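Local coordinates for protein predicted ATPase involved in replication control, Cdc46/Mcm family (Methanopyrus kandleri AV19, PDB 3F8T) that is a homolog of the replicative MCM helicase and probably binds ATP and single-stranded DNA, at residues A312-P315 with H316-A319. The protein carries 2 engineered substitutions. Residues are numbered along the deposited sequence; the frame is centred on the assembly and turned at random.
Sequences APEP and HRWA
Arg317, Trp318 and Ala319 send their backbone N-H groups back to the carbonyls of Pro313, Glu314 and Pro315, the first i to i+4 bonds of helix 314-326, with Arg317 N 3.0 Å from Pro313 O. Pro313 sits at the N-cap, its side chain with no polar group to offer. Arg317 reaches back past that turn: bent at chi3 (-44°), its chain brings NH1 into a bent hydrogen bond with Ala312 O (2.7 Å, N-H...O 144°), the oxygen tilted out of the guanidinium plane. Glu314 CA covers one face of that guanidinium, and NH2 makes a long salt bridge to Glu314 OE2 at 3.8 Å, while NE pairs with Asp364. With an alanine at Arg317, Ala312 O would probably lose this donor and Asp364 its salt-bridge partner, while Glu314 would give up a long ionic contact. Glu314 passes at a slant by the Trp318 ring, its CG and CD each 3.6 Å from Trp318 CZ2 and the carboxylate and ring planes 25° apart; Glu314 O stands over one ring face. The His316 ring receives an off-centre CH-pi contact from Pro313 CD, 4.3 Å from its centroid. Its ND1 is buried without a partner, whereas NE2 is hydrogen-bonded to Thr274 O, and Leu276 packs against Pro315, His316 and Ala319. This is the N-terminal turn of the helix following strand 303-307 in the parallel sheet of the MCM P-loop NTPase fold.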
loop_
_atom_site.group_PDB
_atom_site.type_symbol
_atom_site.label_atom_id
_atom_site.label_comp_id
_atom_site.label_asym_id
_atom_site.label_seq_id
_atom_site.Cartn_x
_atom_site.Cartn_y
_atom_site.Cartn_z
ATOM N N ALA A 312 -5.914 -15.215 19.870
ATOM C CA ALA A 312 -4.834 -15.148 18.889
ATOM C C ALA A 312 -3.606 -15.907 19.409
ATOM O O ALA A 312 -3.090 -15.562 20.474
ATOM C CB ALA A 312 -4.470 -13.695 18.624
ATOM N N PRO A 313 -3.138 -16.933 18.672
ATOM C CA PRO A 313 -1.967 -17.673 19.161
ATOM C C PRO A 313 -0.726 -16.798 19.244
ATOM O O PRO A 313 -0.582 -15.833 18.497
ATOM C CB PRO A 313 -1.775 -18.784 18.109
ATOM C CG PRO A 313 -3.103 -18.893 17.441
ATOM C CD PRO A 313 -3.615 -17.483 17.394
ATOM N N GLU A 314 0.162 -17.147 20.158
ATOM C CA GLU A 314 1.359 -16.365 20.404
ATOM C C GLU A 314 2.205 -16.008 19.157
ATOM O O GLU A 314 2.590 -14.834 18.999
ATOM C CB GLU A 314 2.216 -17.062 21.470
ATOM C CG GLU A 314 3.064 -16.141 22.262
ATOM C CD GLU A 314 3.643 -16.807 23.505
ATOM O OE1 GLU A 314 3.872 -18.041 23.494
ATOM O OE2 GLU A 314 3.872 -16.079 24.499
ATOM N N PRO A 315 2.515 -16.999 18.285
ATOM C CA PRO A 315 3.274 -16.675 17.070
ATOM C C PRO A 315 2.607 -15.607 16.192
ATOM O O PRO A 315 3.301 -14.733 15.665
ATOM C CB PRO A 315 3.345 -18.022 16.344
ATOM C CG PRO A 315 3.334 -19.028 17.496
ATOM C CD PRO A 315 2.267 -18.457 18.378
ATOM N N HIS A 316 1.282 -15.691 16.047
ATOM C CA HIS A 316 0.475 -14.659 15.376
ATOM C C HIS A 316 0.564 -13.290 16.059
ATOM O O HIS A 316 0.695 -12.277 15.382
ATOM C CB HIS A 316 -0.983 -15.088 15.291
ATOM C CG HIS A 316 -1.212 -16.282 14.415
ATOM N ND1 HIS A 316 -0.730 -17.533 14.727
ATOM C CD2 HIS A 316 -1.863 -16.413 13.235
ATOM C CE1 HIS A 316 -1.089 -18.391 13.784
ATOM N NE2 HIS A 316 -1.777 -17.735 12.866
ATOM N N ARG A 317 0.487 -13.260 17.388
ATOM C CA ARG A 317 0.663 -12.006 18.132
ATOM C C ARG A 317 2.040 -11.375 17.934
ATOM O O ARG A 317 2.147 -10.153 17.722
ATOM C CB ARG A 317 0.331 -12.188 19.618
ATOM C CG ARG A 317 -1.068 -12.709 19.809
ATOM C CD ARG A 317 -1.521 -12.650 21.269
ATOM N NE ARG A 317 -0.509 -13.093 22.221
ATOM C CZ ARG A 317 -0.523 -14.265 22.848
ATOM N NH1 ARG A 317 -1.482 -15.153 22.609
ATOM N NH2 ARG A 317 0.430 -14.549 23.721
ATOM N N TRP A 318 3.092 -12.184 18.015
ATOM C CA TRP A 318 4.444 -11.699 17.716
ATOM C C TRP A 318 4.555 -11.082 16.318
ATOM O O TRP A 318 5.146 -10.023 16.160
ATOM C CB TRP A 318 5.476 -12.812 17.838
ATOM C CG TRP A 318 5.632 -13.359 19.216
ATOM C CD1 TRP A 318 5.324 -12.740 20.396
ATOM C CD2 TRP A 318 6.177 -14.640 19.559
ATOM N NE1 TRP A 318 5.636 -13.567 21.456
ATOM C CE2 TRP A 318 6.158 -14.738 20.968
ATOM C CE3 TRP A 318 6.675 -15.713 18.806
ATOM C CZ2 TRP A 318 6.626 -15.874 21.647
ATOM C CZ3 TRP A 318 7.128 -16.839 19.470
ATOM C CH2 TRP A 318 7.101 -16.912 20.881
ATOM N N ALA A 319 3.988 -11.754 15.318
ATOM C CA ALA A 319 4.009 -11.246 13.942
ATOM C C ALA A 319 3.296 -9.916 13.877
ATOM O O ALA A 319 3.815 -8.944 13.292
ATOM C CB ALA A 319 3.354 -12.252 12.972
#